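Local coordinates for protein N-acetyl-beta-D glucosaminidase (Rhizomucor miehei CAU432, PDB 4ZM6) that probably hydrolyses terminal beta-N-acetylglucosamine units with a family 3 glycosidase region and binds acetyl-CoA in a GCN5-related region credited with glucosamine N-acetyltransferase activity, at residues Gly596-Gln601 with Gly611-Leu616; Val541-Asn546 with Leu581-Val586; Arg655-Val660 with Arg851-Gly856. All coordinates share one frame; numbering follows the deposited sequence.

Interaction 1: residues Gly596-Gln601 with Gly611-Leu616; sequences GFVATQ and GQLMLL. With ACO (acetyl coenzyme *a), chain C.
Ala-599 faces two residues of the opposing strand, Met-614 and Leu-615, in a classic beta bulge within the antiparallel hairpin. Its N donates to Leu-615 O at 2.8 Å, while its own O collects two weak bonds, from Met-614 N at 3.0 Å and from Leu-615 N at 3.5 Å. Further along, Gln-601 and Gln-612 form a hydrogen-bonded pair in which each backbone N reaches the other's O.

The same two residues supply the side-chain hydrogen bond. Their extended chains run side by side in the same direction, and Gln-601 NE2 donates to Gln-612 OE1 at 2.8 Å. The acceptor lies in the amide plane of Gln-601, but the donor stands above the carbonyl plane of Gln-612, the two amides being turned 42° apart. Further bonds, from Lys-580 N to Gln-601 OE1 and from Gln-612 NE2 to Thr-652, hold both amides in place.

Apolar contacts occur on both faces. Ala-599 CB touches Met-614 CB at 3.8 Å, and with CG beside the backbone N (chi1 -61°) and the chain extended at chi2, the sulfur of Met-614 comes alongside Gln-601 CB. On this face too, Leu-615 CD2 sits at the edge of the Phe-597 ring, 4.1 Å from CE2. On the other, Val-598 CG2 meets Leu-613 CD2 and Leu-616 CG.

The cofactor uses the strand past the bulge: Leu-616 N donates to the acetyl O of acetyl-CoA at 3.0 Å, and N4P returns a weak bond to Leu-616 O. A bulged strand whose next backbone N-H meets the thioester carbonyl is characteristic of the GNAT fold, where such a bond is thought to polarise the acetyl group.

Helix 627-642 packs on Thr-600 and Leu-616, helix 546-561 on Phe-597 and Leu-615, and strand 585-588 flanks 594-605 within the sheet.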
loop_
_atom_site.group_PDB
_atom_site.type_symbol
_atom_site.label_atom_id
_atom_site.label_comp_id
_atom_site.label_asym_id
_atom_site.label_seq_id
_atom_site.Cartn_x
_atom_site.Cartn_y
_atom_site.Cartn_z
ATOM N N GLY A 596 17.629 -11.601 -9.940
ATOM C CA GLY A 596 18.312 -11.254 -8.697
ATOM C C GLY A 596 17.442 -11.462 -7.472
ATOM O O GLY A 596 16.213 -11.544 -7.568
ATOM N N PHE A 597 18.093 -11.528 -6.317
ATOM C CA PHE A 597 17.412 -11.755 -5.056
ATOM C C PHE A 597 18.060 -10.927 -3.953
ATOM O O PHE A 597 19.273 -10.733 -3.946
ATOM C CB PHE A 597 17.473 -13.250 -4.710
ATOM C CG PHE A 597 17.019 -13.573 -3.318
ATOM C CD1 PHE A 597 15.676 -13.725 -3.036
ATOM C CD2 PHE A 597 17.939 -13.720 -2.291
ATOM C CE1 PHE A 597 15.250 -14.017 -1.754
ATOM C CE2 PHE A 597 17.522 -14.010 -1.006
ATOM C CZ PHE A 597 16.174 -14.159 -0.737
ATOM N N VAL A 598 17.239 -10.450 -3.021
ATOM C CA VAL A 598 17.735 -9.798 -1.815
ATOM C C VAL A 598 16.991 -10.326 -0.580
ATOM O O VAL A 598 15.770 -10.509 -0.613
ATOM C CB VAL A 598 17.620 -8.260 -1.918
ATOM C CG1 VAL A 598 16.167 -7.812 -1.947
ATOM C CG2 VAL A 598 18.366 -7.576 -0.782
ATOM N N ALA A 599 17.740 -10.575 0.496
ATOM C CA ALA A 599 17.182 -11.012 1.775
ATOM C C ALA A 599 17.432 -9.947 2.826
ATOM O O ALA A 599 18.402 -9.199 2.738
ATOM C CB ALA A 599 17.806 -12.321 2.204
ATOM N N THR A 600 16.590 -9.937 3.854
ATOM C CA THR A 600 16.417 -8.768 4.710
ATOM C C THR A 600 15.654 -9.119 5.993
ATOM O O THR A 600 14.650 -9.824 5.951
ATOM C CB THR A 600 15.669 -7.659 3.931
ATOM O OG1 THR A 600 16.617 -6.762 3.356
ATOM C CG2 THR A 600 14.716 -6.855 4.814
ATOM N N GLN A 601 16.136 -8.613 7.123
ATOM C CA GLN A 601 15.449 -8.774 8.402
ATOM C C GLN A 601 15.667 -7.546 9.280
ATOM O O GLN A 601 16.593 -6.767 9.046
ATOM C CB GLN A 601 15.892 -10.068 9.112
ATOM C CG GLN A 601 17.231 -10.055 9.842
ATOM C CD GLN A 601 17.372 -11.218 10.826
ATOM O OE1 GLN A 601 16.480 -12.061 10.954
ATOM N NE2 GLN A 601 18.495 -11.262 11.531
ATOM N N GLY A 611 18.323 -2.814 10.795
ATOM C CA GLY A 611 18.061 -3.481 9.534
ATOM C C GLY A 611 19.275 -4.281 9.130
ATOM O O GLY A 611 20.386 -3.762 9.135
ATOM N N GLN A 612 19.073 -5.547 8.788
ATOM C CA GLN A 612 20.172 -6.394 8.370
ATOM C C GLN A 612 19.943 -6.814 6.935
ATOM O O GLN A 612 18.896 -7.377 6.614
ATOM C CB GLN A 612 20.277 -7.613 9.276
ATOM C CG GLN A 612 20.446 -7.274 10.749
ATOM C CD GLN A 612 20.923 -8.460 11.580
ATOM O OE1 GLN A 612 20.685 -9.620 11.231
ATOM N NE2 GLN A 612 21.607 -8.173 12.681
ATOM N N LEU A 613 20.913 -6.508 6.072
ATOM C CA LEU A 613 20.878 -6.923 4.679
ATOM C C LEU A 613 21.556 -8.282 4.624
ATOM O O LEU A 613 22.778 -8.381 4.541
ATOM C CB LEU A 613 21.575 -5.895 3.782
ATOM C CG LEU A 613 21.213 -5.902 2.290
ATOM C CD1 LEU A 613 21.810 -4.701 1.578
ATOM C CD2 LEU A 613 21.690 -7.164 1.609
ATOM N N MET A 614 20.741 -9.330 4.686
ATOM C CA MET A 614 21.238 -10.691 4.867
ATOM C C MET A 614 21.981 -11.172 3.632
ATOM O O MET A 614 23.004 -11.845 3.729
ATOM C CB MET A 614 20.081 -11.654 5.171
ATOM C CG MET A 614 19.306 -11.348 6.447
ATOM S SD MET A 614 17.792 -12.327 6.580
ATOM C CE MET A 614 18.480 -13.952 6.872
ATOM N N LEU A 615 21.448 -10.839 2.466
ATOM C CA LEU A 615 22.028 -11.306 1.219
ATOM C C LEU A 615 21.561 -10.424 0.069
ATOM O O LEU A 615 20.430 -9.928 0.079
ATOM C CB LEU A 615 21.628 -12.760 0.967
ATOM C CG LEU A 615 22.281 -13.469 -0.217
ATOM C CD1 LEU A 615 23.731 -13.800 0.086
ATOM C CD2 LEU A 615 21.514 -14.734 -0.560
ATOM N N LEU A 616 22.455 -10.218 -0.894
ATOM C CA LEU A 616 22.138 -9.547 -2.145
ATOM C C LEU A 616 22.911 -10.288 -3.213
ATOM O O LEU A 616 24.119 -10.447 -3.090
ATOM C CB LEU A 616 22.591 -8.088 -2.100
ATOM C CG LEU A 616 21.859 -7.024 -2.934
ATOM C CD1 LEU A 616 22.840 -5.934 -3.359
ATOM C CD2 LEU A 616 21.150 -7.592 -4.155
HETATM N N1A ACO C . 25.718 0.414 -18.223
HETATM C C2A ACO C . 27.013 0.506 -17.840
HETATM N N3A ACO C . 27.437 0.210 -16.591
HETATM C C4A ACO C . 26.572 -0.217 -15.634
HETATM C C5A ACO C . 25.143 -0.331 -15.983
HETATM C C6A ACO C . 24.743 0.011 -17.367
HETATM N N6A ACO C . 23.447 -0.081 -17.750
HETATM N N7A ACO C . 24.509 -0.748 -14.882
HETATM C C8A ACO C . 25.439 -0.889 -13.902
HETATM N N9A ACO C . 26.670 -0.565 -14.345
HETATM C C1B ACO C . 27.917 -0.614 -13.532
HETATM C C2B ACO C . 28.252 0.736 -12.903
HETATM O O2B ACO C . 29.640 1.039 -13.097
HETATM C C3B ACO C . 27.884 0.617 -11.432
HETATM O O3B ACO C . 28.769 1.318 -10.537
HETATM P P3B ACO C . 30.281 0.903 -10.111
HETATM O O7A ACO C . 30.113 -0.049 -8.945
HETATM O O8A ACO C . 30.918 0.323 -11.353
HETATM O O9A ACO C . 30.873 2.223 -9.705
HETATM C C4B ACO C . 27.818 -0.888 -11.180
HETATM O O4B ACO C . 27.748 -1.545 -12.455
HETATM C C5B ACO C . 26.620 -1.254 -10.313
HETATM O O5B ACO C . 26.246 -2.588 -10.628
HETATM P P1A ACO C . 24.718 -3.062 -10.662
HETATM O O1A ACO C . 24.438 -3.564 -12.060
HETATM O O2A ACO C . 23.798 -2.049 -10.035
HETATM O O3A ACO C . 24.912 -4.277 -9.632
HETATM P P2A ACO C . 24.871 -5.796 -10.127
HETATM O O4A ACO C . 23.532 -6.030 -10.786
HETATM O O5A ACO C . 26.125 -6.108 -10.893
HETATM O O6A ACO C . 24.932 -6.546 -8.711
HETATM C CBP ACO C . 26.302 -7.513 -6.962
HETATM C CCP ACO C . 26.004 -6.285 -7.806
HETATM C CDP ACO C . 25.087 -7.864 -6.116
HETATM C CEP ACO C . 27.466 -7.188 -6.038
HETATM C CAP ACO C . 26.654 -8.646 -7.929
HETATM O OAP ACO C . 27.977 -8.457 -8.420
HETATM C C9P ACO C . 26.531 -10.014 -7.323
HETATM O O9P ACO C . 25.492 -10.641 -7.486
HETATM N N8P ACO C . 27.565 -10.511 -6.647
HETATM C C7P ACO C . 27.506 -11.849 -6.093
HETATM C C6P ACO C . 28.613 -12.126 -5.090
HETATM C C5P ACO C . 28.504 -11.375 -3.775
HETATM O O5P ACO C . 29.559 -11.187 -3.193
HETATM N N4P ACO C . 27.327 -10.983 -3.262
HETATM C C3P ACO C . 27.225 -10.326 -1.955
HETATM C C2P ACO C . 27.002 -11.313 -0.803
HETATM S S1P ACO C . 27.412 -10.634 0.787
HETATM C C ACO C . 26.005 -9.939 1.327
HETATM O O ACO C . 25.019 -9.899 0.612
HETATM C CH3 ACO C . 26.004 -9.363 2.707
#

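Interaction 2: residues Val541-Asn546 with Leu581-Val586; sequences VDDYRN and LQKHKV
Tyr-544 lays its CB against the CB of His-584, 3.6 Å away, and the two side chains then run side by side in the same direction. With CG anti to the backbone N (chi1 168°), the tyrosine ring brings CD2 to the edge of the imidazole, near ND1, while the two planes meet obliquely at 43°. On the other flank of the tyrosine, Val-586 CG1 lies at the ring edge, 3.9 Å from CD1.

The backbone beneath is a short antiparallel pairing. Asp-542 and Val-586 exchange two N-H to O bonds, and Tyr-544 N donates to His-584 O at 3.0 Å. Between them, Asp-543 and Lys-585 make a non-hydrogen-bonded pair whose side chains form a salt bridge: the lysine bends at chi2 and runs alongside the aspartate until NZ meets OD1 at 2.8 Å. The aliphatic base of Lys-585 is also used, since Val-541 CG1 packs across its CB at 3.7 Å.

In the order of the GNAT fold, strand 540-543, first and outermost of its sheet, is followed by helices 546-561 and 569-577 and pairs antiparallel with the next strand, 585-588. The carboxylate of Asp-542 is engaged beyond the pairing, by Arg-588 and by Arg-258 of the second subunit.

Chemically the contact divides in two. Tyr-544 and Val-586 contribute an apolar part, continued by the ring of Phe-597 edge-to-face with Tyr-544, whereas Asp-543 places its charge on the exposed side. Lys-583 NZ, 4.7 Å from Asp-543 OD1, is not bonded to it but may add to the positive field that would favour an ionised carboxylate there.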
loop_
_atom_site.group_PDB
_atom_site.type_symbol
_atom_site.label_atom_id
_atom_site.label_comp_id
_atom_site.label_asym_id
_atom_site.label_seq_id
_atom_site.Cartn_x
_atom_site.Cartn_y
_atom_site.Cartn_z
ATOM N N VAL A 541 10.905 -5.382 -9.264
ATOM C CA VAL A 541 11.104 -5.975 -7.955
ATOM C C VAL A 541 9.769 -6.371 -7.326
ATOM O O VAL A 541 8.939 -5.514 -7.035
ATOM C CB VAL A 541 11.838 -4.980 -7.037
ATOM C CG1 VAL A 541 11.901 -5.495 -5.607
ATOM C CG2 VAL A 541 13.235 -4.717 -7.581
ATOM N N ASP A 542 9.570 -7.673 -7.131
ATOM C CA ASP A 542 8.397 -8.203 -6.434
ATOM C C ASP A 542 8.778 -8.732 -5.065
ATOM O O ASP A 542 9.955 -8.929 -4.765
ATOM C CB ASP A 542 7.782 -9.364 -7.215
ATOM C CG ASP A 542 7.147 -8.931 -8.514
ATOM O OD1 ASP A 542 6.432 -7.904 -8.521
ATOM O OD2 ASP A 542 7.353 -9.639 -9.525
ATOM N N ASP A 543 7.763 -8.983 -4.247
ATOM C CA ASP A 543 7.951 -9.686 -2.989
ATOM C C ASP A 543 8.306 -11.134 -3.275
ATOM O O ASP A 543 7.746 -11.759 -4.178
ATOM C CB ASP A 543 6.691 -9.612 -2.128
ATOM C CG ASP A 543 6.450 -8.225 -1.569
ATOM O OD1 ASP A 543 7.419 -7.591 -1.109
ATOM O OD2 ASP A 543 5.290 -7.763 -1.583
ATOM N N TYR A 544 9.259 -11.649 -2.512
ATOM C CA TYR A 544 9.656 -13.043 -2.603
ATOM C C TYR A 544 8.511 -13.929 -2.105
ATOM O O TYR A 544 7.933 -13.669 -1.047
ATOM C CB TYR A 544 10.935 -13.270 -1.781
ATOM C CG TYR A 544 11.313 -14.718 -1.541
ATOM C CD1 TYR A 544 11.804 -15.512 -2.570
ATOM C CD2 TYR A 544 11.203 -15.283 -0.273
ATOM C CE1 TYR A 544 12.159 -16.832 -2.345
ATOM C CE2 TYR A 544 11.560 -16.596 -0.042
ATOM C CZ TYR A 544 12.034 -17.365 -1.077
ATOM O OH TYR A 544 12.378 -18.675 -0.837
ATOM N N ARG A 545 8.171 -14.946 -2.896
ATOM C CA ARG A 545 7.171 -15.941 -2.519
ATOM C C ARG A 545 7.873 -17.287 -2.451
ATOM O O ARG A 545 8.246 -17.853 -3.481
ATOM C CB ARG A 545 6.029 -15.994 -3.538
ATOM C CG ARG A 545 5.274 -14.682 -3.713
ATOM C CD ARG A 545 4.025 -14.851 -4.574
ATOM N NE ARG A 545 4.303 -15.441 -5.890
ATOM C CZ ARG A 545 4.702 -14.768 -6.972
ATOM N NH1 ARG A 545 4.900 -13.452 -6.934
ATOM N NH2 ARG A 545 4.912 -15.421 -8.110
ATOM N N ASN A 546 8.063 -17.793 -1.236
ATOM C CA ASN A 546 8.840 -19.014 -1.035
ATOM C C ASN A 546 8.271 -20.249 -1.748
ATOM O O ASN A 546 9.032 -21.106 -2.200
ATOM C CB ASN A 546 9.072 -19.280 0.463
ATOM C CG ASN A 546 7.792 -19.596 1.219
ATOM O OD1 ASN A 546 6.813 -18.853 1.150
ATOM N ND2 ASN A 546 7.804 -20.696 1.961
ATOM N N LEU A 581 10.876 -10.284 11.173
ATOM C CA LEU A 581 10.341 -9.130 10.455
ATOM C C LEU A 581 10.918 -9.105 9.052
ATOM O O LEU A 581 11.412 -8.085 8.586
ATOM C CB LEU A 581 10.691 -7.832 11.185
ATOM C CG LEU A 581 10.145 -7.708 12.605
ATOM C CD1 LEU A 581 10.626 -6.420 13.248
ATOM C CD2 LEU A 581 8.628 -7.781 12.604
ATOM N N GLN A 582 10.860 -10.250 8.390
ATOM C CA GLN A 582 11.529 -10.422 7.118
ATOM C C GLN A 582 10.890 -9.559 6.056
ATOM O O GLN A 582 9.722 -9.199 6.158
ATOM C CB GLN A 582 11.491 -11.889 6.671
ATOM C CG GLN A 582 10.121 -12.404 6.251
ATOM C CD GLN A 582 10.186 -13.804 5.683
ATOM O OE1 GLN A 582 9.759 -14.050 4.557
ATOM N NE2 GLN A 582 10.741 -14.727 6.455
ATOM N N LYS A 583 11.681 -9.228 5.042
ATOM C CA LYS A 583 11.159 -8.651 3.815
ATOM C C LYS A 583 12.126 -8.960 2.682
ATOM O O LYS A 583 13.057 -8.206 2.440
ATOM C CB LYS A 583 10.942 -7.145 3.966
ATOM C CG LYS A 583 10.292 -6.506 2.758
ATOM C CD LYS A 583 8.825 -6.891 2.621
ATOM C CE LYS A 583 7.930 -5.906 3.354
ATOM N NZ LYS A 583 6.499 -6.311 3.310
ATOM N N HIS A 584 11.897 -10.085 2.009
ATOM C CA HIS A 584 12.734 -10.513 0.896
ATOM C C HIS A 584 12.083 -10.142 -0.427
ATOM O O HIS A 584 10.856 -10.113 -0.540
ATOM C CB HIS A 584 12.968 -12.021 0.952
ATOM C CG HIS A 584 13.368 -12.515 2.305
ATOM N ND1 HIS A 584 13.210 -13.824 2.700
ATOM C CD2 HIS A 584 13.891 -11.861 3.366
ATOM C CE1 HIS A 584 13.639 -13.958 3.940
ATOM N NE2 HIS A 584 14.057 -12.783 4.368
ATOM N N LYS A 585 12.915 -9.856 -1.422
ATOM C CA LYS A 585 12.447 -9.424 -2.735
ATOM C C LYS A 585 13.236 -10.147 -3.817
ATOM O O LYS A 585 14.392 -10.515 -3.606
ATOM C CB LYS A 585 12.656 -7.914 -2.915
ATOM C CG LYS A 585 12.237 -7.020 -1.754
ATOM C CD LYS A 585 10.782 -6.605 -1.879
ATOM C CE LYS A 585 10.439 -5.506 -0.891
ATOM N NZ LYS A 585 8.975 -5.260 -0.857
ATOM N N VAL A 586 12.615 -10.331 -4.976
ATOM C CA VAL A 586 13.314 -10.852 -6.151
ATOM C C VAL A 586 13.230 -9.824 -7.272
ATOM O O VAL A 586 12.380 -8.937 -7.239
ATOM C CB VAL A 586 12.738 -12.206 -6.632
ATOM C CG1 VAL A 586 12.804 -13.243 -5.519
ATOM C CG2 VAL A 586 11.307 -12.065 -7.145
#

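Interaction 3: residues Arg655-Val660 with Arg851-Gly856; sequences RFFPGV and RSYRLG
Tyr-853 leaves its strand toward the loop 655-660, and its CB is met first by Val-660 O, 3.6 Å away. From there, with CG anti to the carbonyl carbon (chi1 -43°), the ring lies with one face against Pro-658. CG and CD1 lie under Pro-658 CG, which is 3.7 Å from CD1, and the middle of the ring receives Pro-658 CD in a CH-pi contact. This carbon stands 3.7 Å from the centroid and only 1° off the ring normal, almost exactly over the centre of the face. CE1 and CZ also lie against Pro-658 CD. Along the rim, CD2 passes the carbonyl carbon of Val-660, and CE2 touches Phe-657 CD1 at 3.8 Å, the two aromatic side chains crossing at about a right angle. At the tip, the hydroxyl is hydrogen-bonded to Asp-688, so the ring is held both across one face and at its far end.

Two backbone bonds fix the register beside it. Val-660 N donates to Arg-854 O at 3.0 Å and Arg-854 N to Val-660 O at 2.9 Å, making one antiparallel hydrogen-bonded pair. One residue further on, Leu-855 CD2 turns back to pack on Pro-658 O and on the CA of Gly-659.

The contact joins the two acetyltransferase regions, because strand 847-857 of the second pairs with the short strand 660-661 of the first. Phe-657 itself touches acetyl-CoA and is edge-to-face with Trp-565 and Phe-561. Trp-835 of strand 830-836 packs on both Pro-658 and Leu-855, Met-681 of strand 680-681 lies against Val-660 and Arg-854, and Tyr-853 is backbone-bonded to Val-686 of strand 686-692.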
loop_
_atom_site.group_PDB
_atom_site.type_symbol
_atom_site.label_atom_id
_atom_site.label_comp_id
_atom_site.label_asym_id
_atom_site.label_seq_id
_atom_site.Cartn_x
_atom_site.Cartn_y
_atom_site.Cartn_z
ATOM N N ARG A 655 21.533 -16.362 9.396
ATOM C CA ARG A 655 22.644 -15.779 8.658
ATOM C C ARG A 655 23.227 -16.679 7.587
ATOM O O ARG A 655 23.453 -17.858 7.823
ATOM C CB ARG A 655 23.751 -15.426 9.653
ATOM C CG ARG A 655 25.115 -15.159 9.038
ATOM C CD ARG A 655 26.251 -15.496 9.984
ATOM N NE ARG A 655 25.959 -15.122 11.364
ATOM C CZ ARG A 655 26.756 -15.401 12.390
ATOM N NH1 ARG A 655 27.915 -16.031 12.199
ATOM N NH2 ARG A 655 26.398 -15.033 13.613
ATOM N N PHE A 656 23.489 -16.095 6.417
ATOM C CA PHE A 656 24.389 -16.693 5.430
ATOM C C PHE A 656 25.820 -16.240 5.709
ATOM O O PHE A 656 26.731 -17.056 5.786
ATOM C CB PHE A 656 24.017 -16.263 4.020
ATOM C CG PHE A 656 22.628 -16.647 3.604
ATOM C CD1 PHE A 656 22.334 -17.955 3.257
ATOM C CD2 PHE A 656 21.627 -15.693 3.523
ATOM C CE1 PHE A 656 21.058 -18.307 2.852
ATOM C CE2 PHE A 656 20.351 -16.037 3.117
ATOM C CZ PHE A 656 20.063 -17.347 2.782
ATOM N N PHE A 657 26.000 -14.925 5.849
ATOM C CA PHE A 657 27.301 -14.314 6.132
ATOM C C PHE A 657 27.153 -13.213 7.193
ATOM O O PHE A 657 26.123 -12.537 7.242
ATOM C CB PHE A 657 27.890 -13.696 4.860
ATOM C CG PHE A 657 27.945 -14.635 3.678
ATOM C CD1 PHE A 657 28.643 -15.835 3.751
ATOM C CD2 PHE A 657 27.329 -14.301 2.476
ATOM C CE1 PHE A 657 28.701 -16.691 2.658
ATOM C CE2 PHE A 657 27.386 -15.152 1.380
ATOM C CZ PHE A 657 28.075 -16.347 1.470
ATOM N N PRO A 658 28.175 -13.038 8.055
ATOM C CA PRO A 658 28.168 -11.973 9.060
ATOM C C PRO A 658 28.614 -10.631 8.489
ATOM O O PRO A 658 28.319 -9.587 9.062
ATOM C CB PRO A 658 29.194 -12.460 10.074
ATOM C CG PRO A 658 30.190 -13.184 9.238
ATOM C CD PRO A 658 29.400 -13.856 8.150
ATOM N N GLY A 659 29.354 -10.681 7.387
ATOM C CA GLY A 659 29.774 -9.497 6.659
ATOM C C GLY A 659 29.932 -9.921 5.218
ATOM O O GLY A 659 29.204 -10.799 4.756
ATOM N N VAL A 660 30.881 -9.322 4.507
ATOM C CA VAL A 660 31.083 -9.662 3.108
ATOM C C VAL A 660 32.306 -10.560 2.976
ATOM O O VAL A 660 33.400 -10.181 3.385
ATOM C CB VAL A 660 31.259 -8.408 2.230
ATOM C CG1 VAL A 660 31.376 -8.802 0.760
ATOM C CG2 VAL A 660 30.098 -7.443 2.438
ATOM N N ARG A 851 37.388 -19.166 6.711
ATOM C CA ARG A 851 36.993 -18.126 5.775
ATOM C C ARG A 851 37.008 -16.782 6.499
ATOM O O ARG A 851 36.814 -16.730 7.717
ATOM C CB ARG A 851 35.588 -18.399 5.227
ATOM C CG ARG A 851 35.429 -19.689 4.435
ATOM C CD ARG A 851 36.065 -19.598 3.059
ATOM N NE ARG A 851 36.058 -20.883 2.354
ATOM C CZ ARG A 851 34.986 -21.443 1.794
ATOM N NH1 ARG A 851 33.801 -20.850 1.852
ATOM N NH2 ARG A 851 35.090 -22.610 1.173
ATOM N N SER A 852 37.224 -15.698 5.751
ATOM C CA SER A 852 37.264 -14.349 6.335
ATOM C C SER A 852 36.211 -13.431 5.717
ATOM O O SER A 852 35.833 -13.595 4.556
ATOM C CB SER A 852 38.659 -13.738 6.172
ATOM O OG SER A 852 39.659 -14.594 6.708
ATOM N N TYR A 853 35.738 -12.471 6.507
ATOM C CA TYR A 853 34.740 -11.499 6.057
ATOM C C TYR A 853 35.114 -10.092 6.500
ATOM O O TYR A 853 35.775 -9.913 7.516
ATOM C CB TYR A 853 33.353 -11.832 6.624
ATOM C CG TYR A 853 32.991 -13.299 6.584
ATOM C CD1 TYR A 853 33.332 -14.139 7.631
ATOM C CD2 TYR A 853 32.300 -13.844 5.506
ATOM C CE1 TYR A 853 33.004 -15.478 7.608
ATOM C CE2 TYR A 853 31.965 -15.190 5.476
ATOM C CZ TYR A 853 32.326 -16.000 6.534
ATOM O OH TYR A 853 32.010 -17.340 6.529
ATOM N N ARG A 854 34.676 -9.095 5.742
ATOM C CA ARG A 854 34.806 -7.702 6.155
ATOM C C ARG A 854 33.427 -7.160 6.479
ATOM O O ARG A 854 32.549 -7.135 5.614
ATOM C CB ARG A 854 35.441 -6.864 5.053
ATOM C CG ARG A 854 35.620 -5.394 5.414
ATOM C CD ARG A 854 36.162 -4.596 4.238
ATOM N NE ARG A 854 37.377 -5.204 3.697
ATOM C CZ ARG A 854 38.582 -5.103 4.254
ATOM N NH1 ARG A 854 38.760 -4.420 5.386
ATOM N NH2 ARG A 854 39.618 -5.709 3.679
ATOM N N LEU A 855 33.237 -6.726 7.720
ATOM C CA LEU A 855 31.953 -6.193 8.138
ATOM C C LEU A 855 31.697 -4.850 7.471
ATOM O O LEU A 855 32.629 -4.173 7.033
ATOM C CB LEU A 855 31.897 -6.030 9.657
ATOM C CG LEU A 855 32.156 -7.284 10.497
ATOM C CD1 LEU A 855 31.762 -7.026 11.948
ATOM C CD2 LEU A 855 31.415 -8.498 9.943
ATOM N N GLY A 856 30.422 -4.488 7.388
ATOM C CA GLY A 856 29.994 -3.194 6.869
ATOM C C GLY A 856 28.769 -2.761 7.639
ATOM O O GLY A 856 27.974 -3.599 8.060
#

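From the N terminus, interaction 2 comes first, closing a loop of 34 residues that carries helices 546-561 and 569-577 and returns the chain to the sheet. The chain then turns directly into interaction 1, a local hairpin in which strand 594-605 is shared: one edge faces 608-618, the other 585-588, with Val-598 N and Lys-585 O 2.9 Å apart. Interaction 3 opens later and spans 190 residues, reaching into the second acetyltransferase region. The three follow in series, neither nesting nor crossing. Phe-656 and Phe-657 pack on Leu-615, linking interactions 3 and 1, whereas interactions 2 and 3 do not touch.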